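PDB 6QE7: anti-sigma-I factor RsgI3 from Clostridium thermocellum, which probably holds the sigma factor SigI3 inactive until its extracellular tandem PA14 domains, the part described here, bind plant polysaccharides such as pectin. Local coordinates for residues 55-60 against 133-138; 74-79 against 97-102; 65-70 against 121-126; 5-10 against 20-25. All blocks are in the same frame, centred on the assembly; numbering follows the deposited sequence.

How the contacts relate
All four contacts lie in the first of the two PA14 domains, a fold of packed antiparallel sheets. Contact 4 comes first along the chain and closes before the others open; contact 1 then closes a long loop in which contact 3 is nested, and contact 2 is nested inside contact 3. Contacts 1, 2 and 3 touch one another, with centres about 11 to 15 Å apart, whereas contact 4 stands about 18 to 21 Å away, centre to centre. Contact 3 pairs strands 60-69 and 119-125 of one sheet, contact 4 pairs strands of the other, and contact 2 bridges the two sheets. Contact 3 leads to a calcium site at the end of strand 60-69.

Contact 1: residues 55-60 against 133-138; sequences EPRYSE and IIPSSQ
E55 meets Q138 through its backbone, in a pair of hydrogen bonds that joins two loops. The amide N of E55 gives its hydrogen to Q138 O at 2.9 Å, and the carbonyl O of E55 accepts one from Q138 NE2 at 2.8 Å, close to the amide plane of the glutamine. One glutamine thus serves both polar groups of a single residue, its backbone taking and its side chain giving. Q138 can do this because the bend at chi2 (-48°) brings NE2 to the carbonyl O of E55. The carboxylate of E55 is engaged elsewhere, in a salt bridge with K104. P56 directs its ring away from Q138 and packs on Y62.

R57 returns to the contact with its side chain. R57 CG lies 3.9 Å from Q138 NE2, and the extended chain then carries the guanidinium across the glutamine at about a right angle, placing Q138 OE1 over one face. S137 OG gives Q138 OE1 a hydrogen bond of 3.0 Å, which helps fix which way round the amide sits and keeps NE2 turned to E55. Beyond it, R57 NH2 approaches P135 CG obliquely at 3.9 Å. A long, charged arginine suits this exposed place: its methylenes pack while NH1 forms a salt bridge with E132.

Between P135 and Q138 the chain makes a short 3-10 turn, with Q138 N bonded to P135 O. The paired bonds thus join the loop after strand 53-54 to the loop before its antiparallel partner, strand 139-141, within the PA14 fold.

Contact 2: residues 74-79 against 97-102; sequences LWVDGV and IYLEAG
I97 sends its CD1 methyl into the tight turn at the end of strand 72-76. I97 CD1 approaches V79 CG2 tip to tip at 4.1 Å and also lies 4.2 Å from D77 CB. With CG1 of I97 opposite the backbone N (chi1 179°) and the chain nearly straight beyond it, the branch is long enough to span the gap. Deeper in, V76 CG1 faces L99 CD2 at 4.4 Å, a looser approach between two buried side chains. Beta-branched valine and isoleucine suit the strands they stand on, and the apolar L99 suits its buried place.

The N and O of V76 and V79 satisfy each other. V76 N bonds to V79 O at 3.0 Å and V79 N to V76 O at 2.9 Å, closing a type I' turn in which D77 and G78 both have positive phi, which suits glycine. V76 O, already bonded, also has I97 CD1 3.8 Å away.

L81 and F64 border I97, and Y105 borders L99, so the two sheets are joined here. Between these segments the contact is van der Waals packing, chiefly of methyl groups, so it probably rests on close fit and on burial of V76 and L99 more than on directional bonds.

Contact 3: residues 65-70 against 121-126; sequences YTVTDD and KLMWSS. With CA (calcium ion), chain D.
Y65 and M123 are a hydrogen-bonded pair between antiparallel strands 60-69 and 119-125 of the PA14 fold. Y65 N bonds to M123 O, and M123 N to Y65 O at 2.7 Å, both almost straight. V67 and K121 repeat the pattern, though K121 N to V67 O is more bent (131°), with T66 and L122 as the non-hydrogen-bonded pair between.

Y65 CB lies 4.0 Å from M123 CE, and from it the ring runs along the neighbouring strand. CG stands opposite the carbonyl carbon (chi1 -40°), turning the ring toward residues 123-125. Y65 CD1 comes 4.0 Å from M123 CB, Y65 CE1 passes S125 CB at 3.6 Å, and the ring meets the other backbone with its edge. At the tip, Y65 OH and S125 OG share a very short hydrogen bond of 2.5 Å. Tyrosine suits this place, pairing a flat apolar body with a polar end.

On the same face, M123 bends at chi3 so that M123 CE touches V67 CG2 at 3.6 Å. T66 and L122 point to the buried face, against L74 of the other sheet.

Across a cis peptide, D69 OD1 (2.3 Å) and D70 OD1 (2.4 Å) bind the calcium ion with Q113, V115, A117 and two waters.

Contact 4: residues 5-10 against 20-25; sequences GLRGEY and QFVRID
Y10 OH bonds to both an acid and a base, giving its hydrogen to D25 OD2 at 2.6 Å and accepting one from R23 NH2 at 3.0 Å. The carboxylate oxygen lies at the edge of the tyrosine ring, near its plane, but the hydroxyl meets OD2 from above the plane of the carboxylate. R23 NE closes the triangle with a salt bridge to D25 OD1 at 2.8 Å, using that oxygen's syn lone pair. D25 OD2 also takes a hydrogen from W50, so both oxygens of this buried carboxylate are satisfied, which would probably favour its charged form. R23 reaches the site with CG between its backbone N and carbonyl carbon (chi1 74°) and an extended chain beyond.

These residues project from one face of a beta hairpin, strands 6-11 and 19-25, at the edge of a PA14 sheet. Reciprocal backbone bonds link L6 with D25 and G8 with R23, G8 N reaching R23 O at 2.7 Å. G8 lies beneath the polar cluster: G8 CA lies 3.8 Å from D25 OD2, a closeness that suits glycine. At the far end a classic beta bulge places both Q20 and F21 against Y10. Y10 O accepts a good bond from Q20 N at 2.9 Å and a weak one from F21 N, while Y10 N donates to F21 O.

The F21 ring lies nearly parallel to that of Y10, planes at 18°, but slid aside so that they scarcely overlap; Y10 CB sits over the F21 face, 3.8 Å from its centroid. On the other face of the hairpin, E9 OE1 is bound by R49 and by Y11 OH.

Contact 1: residues 55-60 against 133-138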
loop_
_atom_site.group_PDB
_atom_site.type_symbol
_atom_site.label_atom_id
_atom_site.label_comp_id
_atom_site.label_asym_id
_atom_site.label_seq_id
_atom_site.Cartn_x
_atom_site.Cartn_y
_atom_site.Cartn_z
ATOM N N GLU A 55 -9.950 28.002 -2.197
ATOM C CA GLU A 55 -10.319 29.333 -2.786
ATOM C C GLU A 55 -9.919 30.443 -1.833
ATOM O O GLU A 55 -10.563 30.693 -0.822
ATOM C CB GLU A 55 -11.785 29.405 -3.140
ATOM C CG GLU A 55 -12.289 30.815 -3.396
ATOM C CD GLU A 55 -13.626 30.829 -4.112
ATOM O OE1 GLU A 55 -13.997 29.757 -4.678
ATOM O OE2 GLU A 55 -14.300 31.900 -4.107
ATOM N N PRO A 56 -8.770 31.101 -2.042
ATOM C CA PRO A 56 -8.394 32.167 -1.136
ATOM C C PRO A 56 -9.412 33.329 -1.238
ATOM O O PRO A 56 -10.135 33.468 -2.250
ATOM C CB PRO A 56 -7.000 32.584 -1.624
ATOM C CG PRO A 56 -7.026 32.196 -3.077
ATOM C CD PRO A 56 -7.841 30.938 -3.176
ATOM N N ARG A 57 -9.509 34.110 -0.159
ATOM C CA ARG A 57 -10.440 35.280 -0.157
ATOM C C ARG A 57 -9.736 36.496 -0.800
ATOM O O ARG A 57 -10.472 37.310 -1.406
ATOM C CB ARG A 57 -10.870 35.608 1.275
ATOM C CG ARG A 57 -11.564 34.486 2.043
ATOM C CD ARG A 57 -11.412 34.807 3.526
ATOM N NE ARG A 57 -12.428 34.186 4.361
ATOM C CZ ARG A 57 -12.195 33.269 5.322
ATOM N NH1 ARG A 57 -10.961 32.863 5.607
ATOM N NH2 ARG A 57 -13.211 32.767 6.015
ATOM N N TYR A 58 -8.395 36.609 -0.649
ATOM C CA TYR A 58 -7.544 37.764 -1.036
ATOM C C TYR A 58 -6.493 37.396 -2.104
ATOM O O TYR A 58 -6.048 36.227 -2.141
ATOM C CB TYR A 58 -6.875 38.254 0.230
ATOM C CG TYR A 58 -7.799 38.413 1.416
ATOM C CD1 TYR A 58 -8.849 39.321 1.424
ATOM C CD2 TYR A 58 -7.588 37.669 2.565
ATOM C CE1 TYR A 58 -9.671 39.463 2.533
ATOM C CE2 TYR A 58 -8.374 37.828 3.693
ATOM C CZ TYR A 58 -9.423 38.729 3.675
ATOM O OH TYR A 58 -10.184 38.819 4.806
ATOM N N SER A 59 -6.123 38.322 -3.014
ATOM C CA SER A 59 -4.962 38.156 -3.949
ATOM C C SER A 59 -3.695 38.539 -3.167
ATOM O O SER A 59 -3.422 39.740 -3.045
ATOM C CB SER A 59 -5.079 38.972 -5.193
ATOM O OG SER A 59 -6.187 38.538 -5.962
ATOM N N GLU A 60 -2.987 37.575 -2.574
ATOM C CA GLU A 60 -1.869 37.863 -1.624
ATOM C C GLU A 60 -0.858 36.711 -1.572
ATOM O O GLU A 60 -1.090 35.651 -2.195
ATOM C CB GLU A 60 -2.360 38.121 -0.193
ATOM C CG GLU A 60 -3.494 39.112 -0.147
ATOM C CD GLU A 60 -3.864 39.674 1.204
ATOM O OE1 GLU A 60 -3.344 39.230 2.291
ATOM O OE2 GLU A 60 -4.648 40.625 1.156
ATOM N N ILE A 133 -7.102 27.628 10.862
ATOM C CA ILE A 133 -7.606 26.408 10.178
ATOM C C ILE A 133 -8.313 26.779 8.880
ATOM O O ILE A 133 -9.287 27.534 8.900
ATOM C CB ILE A 133 -8.547 25.590 11.095
ATOM C CG1 ILE A 133 -7.861 25.076 12.359
ATOM C CG2 ILE A 133 -9.162 24.457 10.292
ATOM C CD1 ILE A 133 -6.854 23.928 12.077
ATOM N N ILE A 134 -7.934 26.175 7.760
ATOM C CA ILE A 134 -8.603 26.565 6.501
ATOM C C ILE A 134 -10.040 26.108 6.638
ATOM O O ILE A 134 -10.311 24.912 6.763
ATOM C CB ILE A 134 -7.960 26.010 5.224
ATOM C CG1 ILE A 134 -6.473 26.348 5.116
ATOM C CG2 ILE A 134 -8.717 26.485 3.980
ATOM C CD1 ILE A 134 -5.845 25.981 3.775
ATOM N N PRO A 135 -11.025 27.006 6.493
ATOM C CA PRO A 135 -12.413 26.628 6.736
ATOM C C PRO A 135 -13.140 26.025 5.545
ATOM O O PRO A 135 -12.648 26.118 4.433
ATOM C CB PRO A 135 -13.026 27.974 7.137
ATOM C CG PRO A 135 -12.288 28.939 6.269
ATOM C CD PRO A 135 -10.859 28.448 6.255
ATOM N N SER A 136 -14.283 25.377 5.820
ATOM C CA SER A 136 -15.016 24.552 4.841
ATOM C C SER A 136 -15.552 25.439 3.746
ATOM O O SER A 136 -15.725 24.934 2.644
ATOM C CB SER A 136 -16.157 23.752 5.438
ATOM O OG SER A 136 -17.027 24.579 6.175
ATOM N N SER A 137 -15.847 26.688 4.059
ATOM C CA SER A 137 -16.421 27.672 3.083
ATOM C C SER A 137 -15.435 27.875 1.945
ATOM O O SER A 137 -15.914 28.135 0.864
ATOM C CB SER A 137 -16.721 29.011 3.709
ATOM O OG SER A 137 -15.603 29.449 4.467
ATOM N N GLN A 138 -14.126 27.707 2.185
ATOM C CA GLN A 138 -13.085 27.903 1.127
ATOM C C GLN A 138 -12.581 26.584 0.521
ATOM O O GLN A 138 -11.551 26.633 -0.174
ATOM C CB GLN A 138 -11.864 28.604 1.720
ATOM C CG GLN A 138 -12.159 29.815 2.590
ATOM C CD GLN A 138 -13.118 30.775 1.951
ATOM O OE1 GLN A 138 -14.096 31.183 2.573
ATOM N NE2 GLN A 138 -12.890 31.073 0.682
#

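Contact 2: residues 74-79 against 97-102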
loop_
_atom_site.group_PDB
_atom_site.type_symbol
_atom_site.label_atom_id
_atom_site.label_comp_id
_atom_site.label_asym_id
_atom_site.label_seq_id
_atom_site.Cartn_x
_atom_site.Cartn_y
_atom_site.Cartn_z
ATOM N N LEU A 74 2.263 18.515 1.141
ATOM C CA LEU A 74 1.194 19.447 0.695
ATOM C C LEU A 74 1.513 19.980 -0.668
ATOM O O LEU A 74 2.584 20.609 -0.802
ATOM C CB LEU A 74 1.062 20.639 1.663
ATOM C CG LEU A 74 -0.094 21.597 1.370
ATOM C CD1 LEU A 74 -1.411 20.872 1.344
ATOM C CD2 LEU A 74 -0.142 22.729 2.398
ATOM N N TRP A 75 0.566 19.801 -1.589
ATOM C CA TRP A 75 0.557 20.436 -2.923
ATOM C C TRP A 75 -0.551 21.467 -2.951
ATOM O O TRP A 75 -1.719 21.122 -2.589
ATOM C CB TRP A 75 0.377 19.462 -4.105
ATOM C CG TRP A 75 1.424 18.428 -4.270
ATOM C CD1 TRP A 75 2.405 18.420 -5.196
ATOM C CD2 TRP A 75 1.537 17.177 -3.579
ATOM N NE1 TRP A 75 3.157 17.294 -5.068
ATOM C CE2 TRP A 75 2.622 16.484 -4.131
ATOM C CE3 TRP A 75 0.866 16.594 -2.506
ATOM C CZ2 TRP A 75 3.038 15.225 -3.700
ATOM C CZ3 TRP A 75 1.265 15.345 -2.089
ATOM C CH2 TRP A 75 2.350 14.677 -2.659
ATOM N N VAL A 76 -0.212 22.663 -3.418
ATOM C CA VAL A 76 -1.211 23.695 -3.831
ATOM C C VAL A 76 -0.872 24.128 -5.270
ATOM O O VAL A 76 0.285 24.405 -5.558
ATOM C CB VAL A 76 -1.215 24.874 -2.846
ATOM C CG1 VAL A 76 -2.172 25.987 -3.303
ATOM C CG2 VAL A 76 -1.508 24.455 -1.420
ATOM N N ASP A 77 -1.833 24.067 -6.169
ATOM C CA ASP A 77 -1.658 24.561 -7.564
ATOM C C ASP A 77 -0.586 23.720 -8.229
ATOM O O ASP A 77 0.076 24.253 -9.141
ATOM C CB ASP A 77 -1.258 26.041 -7.585
ATOM C CG ASP A 77 -1.490 26.641 -8.951
ATOM O OD1 ASP A 77 -2.390 26.098 -9.700
ATOM O OD2 ASP A 77 -0.779 27.601 -9.258
ATOM N N GLY A 78 -0.470 22.460 -7.773
ATOM C CA GLY A 78 0.433 21.460 -8.324
ATOM C C GLY A 78 1.838 21.726 -7.879
ATOM O O GLY A 78 2.666 20.978 -8.233
ATOM N N VAL A 79 2.066 22.699 -7.007
ATOM C CA VAL A 79 3.398 22.949 -6.439
ATOM C C VAL A 79 3.509 22.125 -5.164
ATOM O O VAL A 79 2.592 22.182 -4.323
ATOM C CB VAL A 79 3.646 24.449 -6.181
ATOM C CG1 VAL A 79 4.980 24.637 -5.571
ATOM C CG2 VAL A 79 3.458 25.294 -7.441
ATOM N N ILE A 97 3.111 30.815 -1.255
ATOM C CA ILE A 97 2.745 30.765 -2.679
ATOM C C ILE A 97 1.805 31.954 -2.876
ATOM O O ILE A 97 1.036 32.282 -1.957
ATOM C CB ILE A 97 2.084 29.411 -3.004
ATOM C CG1 ILE A 97 1.685 29.345 -4.463
ATOM C CG2 ILE A 97 0.866 29.182 -2.121
ATOM C CD1 ILE A 97 1.530 27.922 -5.036
ATOM N N TYR A 98 1.818 32.551 -4.052
ATOM C CA TYR A 98 0.995 33.736 -4.321
ATOM C C TYR A 98 -0.280 33.242 -4.966
ATOM O O TYR A 98 -0.192 32.525 -5.974
ATOM C CB TYR A 98 1.713 34.777 -5.179
ATOM C CG TYR A 98 0.880 35.990 -5.498
ATOM C CD1 TYR A 98 -0.023 35.938 -6.543
ATOM C CD2 TYR A 98 0.932 37.145 -4.740
ATOM C CE1 TYR A 98 -0.852 37.010 -6.845
ATOM C CE2 TYR A 98 0.130 38.245 -5.052
ATOM C CZ TYR A 98 -0.793 38.168 -6.091
ATOM O OH TYR A 98 -1.615 39.203 -6.500
ATOM N N LEU A 99 -1.436 33.620 -4.389
ATOM C CA LEU A 99 -2.749 33.258 -4.988
ATOM C C LEU A 99 -3.605 34.524 -5.186
ATOM O O LEU A 99 -3.399 35.555 -4.453
ATOM C CB LEU A 99 -3.444 32.231 -4.077
ATOM C CG LEU A 99 -2.581 31.042 -3.635
ATOM C CD1 LEU A 99 -3.243 30.364 -2.469
ATOM C CD2 LEU A 99 -2.383 30.070 -4.800
ATOM N N GLU A 100 -4.570 34.345 -6.074
ATOM C CA GLU A 100 -5.589 35.290 -6.561
ATOM C C GLU A 100 -6.976 34.993 -5.934
ATOM O O GLU A 100 -7.534 33.879 -6.143
ATOM C CB GLU A 100 -5.651 35.154 -8.079
ATOM C CG GLU A 100 -4.365 35.521 -8.781
ATOM C CD GLU A 100 -4.680 35.763 -10.249
ATOM O OE1 GLU A 100 -5.515 36.696 -10.559
ATOM O OE2 GLU A 100 -4.178 34.984 -11.074
ATOM N N ALA A 101 -7.514 35.982 -5.225
ATOM C CA ALA A 101 -8.872 36.024 -4.640
ATOM C C ALA A 101 -9.888 35.365 -5.580
ATOM O O ALA A 101 -9.955 35.726 -6.740
ATOM C CB ALA A 101 -9.206 37.472 -4.385
ATOM N N GLY A 102 -10.641 34.381 -5.084
ATOM C CA GLY A 102 -11.804 33.810 -5.788
ATOM C C GLY A 102 -11.474 32.733 -6.799
ATOM O O GLY A 102 -12.418 32.081 -7.309
#

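Contact 3: residues 65-70 against 121-126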
loop_
_atom_site.group_PDB
_atom_site.type_symbol
_atom_site.label_atom_id
_atom_site.label_comp_id
_atom_site.label_asym_id
_atom_site.label_seq_id
_atom_site.Cartn_x
_atom_site.Cartn_y
_atom_site.Cartn_z
ATOM N N TYR A 65 0.293 26.185 6.350
ATOM C CA TYR A 65 0.913 25.467 7.491
ATOM C C TYR A 65 0.204 24.116 7.665
ATOM O O TYR A 65 -1.028 24.043 7.570
ATOM C CB TYR A 65 0.772 26.191 8.825
ATOM C CG TYR A 65 0.938 27.690 8.810
ATOM C CD1 TYR A 65 0.005 28.534 8.202
ATOM C CD2 TYR A 65 2.043 28.262 9.420
ATOM C CE1 TYR A 65 0.168 29.917 8.250
ATOM C CE2 TYR A 65 2.222 29.637 9.452
ATOM C CZ TYR A 65 1.283 30.465 8.862
ATOM O OH TYR A 65 1.530 31.822 8.884
ATOM N N THR A 66 1.008 23.107 7.992
ATOM C CA THR A 66 0.581 21.756 8.398
ATOM C C THR A 66 1.134 21.565 9.799
ATOM O O THR A 66 2.235 21.982 10.072
ATOM C CB THR A 66 1.060 20.694 7.406
ATOM O OG1 THR A 66 2.493 20.654 7.401
ATOM C CG2 THR A 66 0.565 20.930 5.999
ATOM N N VAL A 67 0.317 21.043 10.692
ATOM C CA VAL A 67 0.837 20.537 11.980
ATOM C C VAL A 67 0.393 19.076 12.017
ATOM O O VAL A 67 -0.824 18.846 12.054
ATOM C CB VAL A 67 0.276 21.338 13.185
ATOM C CG1 VAL A 67 0.935 20.895 14.470
ATOM C CG2 VAL A 67 0.477 22.821 12.996
ATOM N N THR A 68 1.345 18.153 12.012
ATOM C CA THR A 68 1.101 16.714 11.797
ATOM C C THR A 68 1.979 15.915 12.727
ATOM O O THR A 68 3.155 16.272 12.953
ATOM C CB THR A 68 1.350 16.242 10.370
ATOM O OG1 THR A 68 2.637 16.591 9.798
ATOM C CG2 THR A 68 0.294 16.775 9.439
ATOM N N ASP A 69 1.417 14.774 13.085
ATOM C CA ASP A 69 2.160 13.608 13.577
ATOM C C ASP A 69 1.487 12.407 12.924
ATOM O O ASP A 69 0.317 12.193 13.268
ATOM C CB ASP A 69 2.139 13.603 15.106
ATOM C CG ASP A 69 2.724 12.330 15.675
ATOM O OD1 ASP A 69 2.872 11.320 14.890
ATOM O OD2 ASP A 69 3.061 12.360 16.854
ATOM N N ASP A 70 2.157 11.674 11.962
ATOM C CA ASP A 70 3.552 11.890 11.589
ATOM C C ASP A 70 3.702 12.796 10.376
ATOM O O ASP A 70 3.609 14.011 10.520
ATOM C CB ASP A 70 4.280 10.574 11.377
ATOM C CG ASP A 70 4.354 9.815 12.694
ATOM O OD1 ASP A 70 3.272 9.239 13.107
ATOM O OD2 ASP A 70 5.458 9.732 13.264
ATOM N N LYS A 121 -3.552 18.845 10.877
ATOM C CA LYS A 121 -4.158 20.199 10.803
ATOM C C LYS A 121 -3.531 20.975 9.671
ATOM O O LYS A 121 -2.247 20.934 9.557
ATOM C CB LYS A 121 -3.854 20.988 12.070
ATOM C CG LYS A 121 -4.419 20.327 13.310
ATOM C CD LYS A 121 -4.045 20.942 14.618
ATOM C CE LYS A 121 -4.516 20.009 15.708
ATOM N NZ LYS A 121 -4.831 20.748 16.936
ATOM N N LEU A 122 -4.391 21.637 8.903
ATOM C CA LEU A 122 -3.992 22.498 7.768
ATOM C C LEU A 122 -4.471 23.927 8.040
ATOM O O LEU A 122 -5.674 24.114 8.129
ATOM C CB LEU A 122 -4.618 21.953 6.484
ATOM C CG LEU A 122 -4.384 22.789 5.233
ATOM C CD1 LEU A 122 -2.919 22.853 4.909
ATOM C CD2 LEU A 122 -5.143 22.238 4.043
ATOM N N MET A 123 -3.558 24.887 8.058
ATOM C CA MET A 123 -3.847 26.303 8.338
ATOM C C MET A 123 -3.339 27.172 7.191
ATOM O O MET A 123 -2.681 26.669 6.276
ATOM C CB MET A 123 -3.174 26.682 9.655
ATOM C CG MET A 123 -3.623 25.802 10.762
ATOM S SD MET A 123 -3.031 26.293 12.312
ATOM C CE MET A 123 -1.294 25.898 12.281
ATOM N N TRP A 124 -3.745 28.432 7.163
ATOM C CA TRP A 124 -3.249 29.423 6.197
ATOM C C TRP A 124 -3.267 30.805 6.859
ATOM O O TRP A 124 -3.975 30.979 7.805
ATOM C CB TRP A 124 -4.022 29.448 4.884
ATOM C CG TRP A 124 -5.423 29.937 4.932
ATOM C CD1 TRP A 124 -6.154 30.261 6.041
ATOM C CD2 TRP A 124 -6.319 29.970 3.823
ATOM N NE1 TRP A 124 -7.448 30.491 5.683
ATOM C CE2 TRP A 124 -7.566 30.375 4.325
ATOM C CE3 TRP A 124 -6.174 29.791 2.457
ATOM C CZ2 TRP A 124 -8.656 30.592 3.505
ATOM C CZ3 TRP A 124 -7.262 30.001 1.641
ATOM C CH2 TRP A 124 -8.496 30.380 2.168
ATOM N N SER A 125 -2.495 31.720 6.311
ATOM C CA SER A 125 -2.311 33.111 6.753
ATOM C C SER A 125 -1.934 33.919 5.516
ATOM O O SER A 125 -1.537 33.292 4.472
ATOM C CB SER A 125 -1.305 33.204 7.875
ATOM O OG SER A 125 0.017 33.092 7.392
ATOM N N SER A 126 -2.166 35.242 5.584
ATOM C CA SER A 126 -1.694 36.274 4.610
ATOM C C SER A 126 -1.755 37.674 5.246
ATOM O O SER A 126 -1.977 37.779 6.512
ATOM C CB SER A 126 -2.449 36.231 3.276
ATOM O OG SER A 126 -3.833 36.347 3.417
HETATM CA CA CA D . 2.634 9.110 15.436
HETATM O O HOH W 1 4.437 10.106 17.248
HETATM O O HOH W 2 5.296 8.498 15.720
#

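Contact 4: residues 5-10 against 20-25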
loop_
_atom_site.group_PDB
_atom_site.type_symbol
_atom_site.label_atom_id
_atom_site.label_comp_id
_atom_site.label_asym_id
_atom_site.label_seq_id
_atom_site.Cartn_x
_atom_site.Cartn_y
_atom_site.Cartn_z
ATOM N N GLY A 5 -15.713 21.122 1.873
ATOM C CA GLY A 5 -14.591 20.436 2.523
ATOM C C GLY A 5 -13.634 19.870 1.512
ATOM O O GLY A 5 -13.738 20.246 0.332
ATOM N N LEU A 6 -12.788 18.923 1.952
ATOM C CA LEU A 6 -11.995 18.079 1.025
ATOM C C LEU A 6 -12.454 16.644 1.131
ATOM O O LEU A 6 -12.881 16.254 2.193
ATOM C CB LEU A 6 -10.529 18.238 1.405
ATOM C CG LEU A 6 -9.956 19.641 1.199
ATOM C CD1 LEU A 6 -8.474 19.712 1.615
ATOM C CD2 LEU A 6 -10.130 20.097 -0.227
ATOM N N ARG A 7 -12.304 15.882 0.066
ATOM C CA ARG A 7 -12.463 14.421 0.097
ATOM C C ARG A 7 -11.257 13.816 0.792
ATOM O O ARG A 7 -10.150 13.953 0.268
ATOM C CB ARG A 7 -12.591 13.924 -1.340
ATOM C CG ARG A 7 -12.782 12.420 -1.478
ATOM C CD ARG A 7 -12.382 11.980 -2.877
ATOM N NE ARG A 7 -13.645 11.812 -3.514
ATOM C CZ ARG A 7 -13.862 11.300 -4.738
ATOM N NH1 ARG A 7 -12.851 10.925 -5.508
ATOM N NH2 ARG A 7 -15.116 11.203 -5.178
ATOM N N GLY A 8 -11.514 13.056 1.857
ATOM C CA GLY A 8 -10.530 12.279 2.622
ATOM C C GLY A 8 -10.599 10.813 2.280
ATOM O O GLY A 8 -11.704 10.194 2.330
ATOM N N GLU A 9 -9.481 10.293 1.810
ATOM C CA GLU A 9 -9.318 8.853 1.542
ATOM C C GLU A 9 -8.518 8.327 2.736
ATOM O O GLU A 9 -7.330 8.779 2.912
ATOM C CB GLU A 9 -8.589 8.563 0.210
ATOM C CG GLU A 9 -9.144 9.133 -1.101
ATOM C CD GLU A 9 -8.066 9.451 -2.154
ATOM O OE1 GLU A 9 -6.977 8.797 -2.168
ATOM O OE2 GLU A 9 -8.273 10.376 -2.929
ATOM N N TYR A 10 -9.055 7.308 3.392
ATOM C CA TYR A 10 -8.537 6.707 4.627
ATOM C C TYR A 10 -8.117 5.286 4.364
ATOM O O TYR A 10 -8.895 4.436 3.925
ATOM C CB TYR A 10 -9.613 6.775 5.705
ATOM C CG TYR A 10 -9.841 8.170 6.202
ATOM C CD1 TYR A 10 -10.645 9.057 5.506
ATOM C CD2 TYR A 10 -9.236 8.650 7.349
ATOM C CE1 TYR A 10 -10.849 10.357 5.967
ATOM C CE2 TYR A 10 -9.471 9.928 7.842
ATOM C CZ TYR A 10 -10.285 10.802 7.145
ATOM O OH TYR A 10 -10.472 12.082 7.596
ATOM N N GLN A 20 -9.820 1.885 3.005
ATOM C CA GLN A 20 -11.040 1.571 3.795
ATOM C C GLN A 20 -12.259 2.406 3.390
ATOM O O GLN A 20 -13.296 1.843 3.077
ATOM C CB GLN A 20 -10.772 1.741 5.288
ATOM C CG GLN A 20 -11.843 1.117 6.194
ATOM C CD GLN A 20 -12.097 -0.349 5.909
ATOM O OE1 GLN A 20 -11.214 -1.088 5.537
ATOM N NE2 GLN A 20 -13.335 -0.750 5.992
ATOM N N PHE A 21 -12.222 3.712 3.454
ATOM C CA PHE A 21 -13.445 4.490 3.167
ATOM C C PHE A 21 -12.991 5.873 2.685
ATOM O O PHE A 21 -11.822 6.255 2.908
ATOM C CB PHE A 21 -14.390 4.514 4.366
ATOM C CG PHE A 21 -13.838 5.318 5.538
ATOM C CD1 PHE A 21 -13.855 6.704 5.542
ATOM C CD2 PHE A 21 -13.191 4.698 6.580
ATOM C CE1 PHE A 21 -13.296 7.437 6.582
ATOM C CE2 PHE A 21 -12.620 5.421 7.615
ATOM C CZ PHE A 21 -12.645 6.792 7.605
ATOM N N VAL A 22 -13.862 6.528 1.937
ATOM C CA VAL A 22 -13.730 7.971 1.621
ATOM C C VAL A 22 -14.789 8.748 2.422
ATOM O O VAL A 22 -15.885 8.216 2.650
ATOM C CB VAL A 22 -13.853 8.166 0.104
ATOM C CG1 VAL A 22 -15.245 7.810 -0.404
ATOM C CG2 VAL A 22 -13.476 9.549 -0.331
ATOM N N ARG A 23 -14.508 9.979 2.832
ATOM C CA ARG A 23 -15.574 10.849 3.409
ATOM C C ARG A 23 -15.169 12.279 3.135
ATOM O O ARG A 23 -13.967 12.543 2.845
ATOM C CB ARG A 23 -15.746 10.625 4.920
ATOM C CG ARG A 23 -14.655 11.207 5.790
ATOM C CD ARG A 23 -14.741 10.796 7.247
ATOM N NE ARG A 23 -13.652 11.293 8.018
ATOM C CZ ARG A 23 -13.360 10.943 9.274
ATOM N NH1 ARG A 23 -14.086 10.001 9.875
ATOM N NH2 ARG A 23 -12.290 11.461 9.876
ATOM N N ILE A 24 -16.130 13.175 3.141
ATOM C CA ILE A 24 -15.805 14.610 3.000
ATOM C C ILE A 24 -15.641 15.149 4.406
ATOM O O ILE A 24 -16.560 14.969 5.179
ATOM C CB ILE A 24 -16.860 15.318 2.149
ATOM C CG1 ILE A 24 -16.759 14.767 0.729
ATOM C CG2 ILE A 24 -16.703 16.831 2.209
ATOM C CD1 ILE A 24 -17.982 15.051 -0.122
ATOM N N ASP A 25 -14.433 15.646 4.689
ATOM C CA ASP A 25 -14.026 16.322 5.910
ATOM C C ASP A 25 -14.226 17.799 5.634
ATOM O O ASP A 25 -13.683 18.364 4.666
ATOM C CB ASP A 25 -12.584 15.940 6.249
ATOM C CG ASP A 25 -12.407 14.454 6.548
ATOM O OD1 ASP A 25 -13.265 13.910 7.253
ATOM O OD2 ASP A 25 -11.463 13.829 6.012
#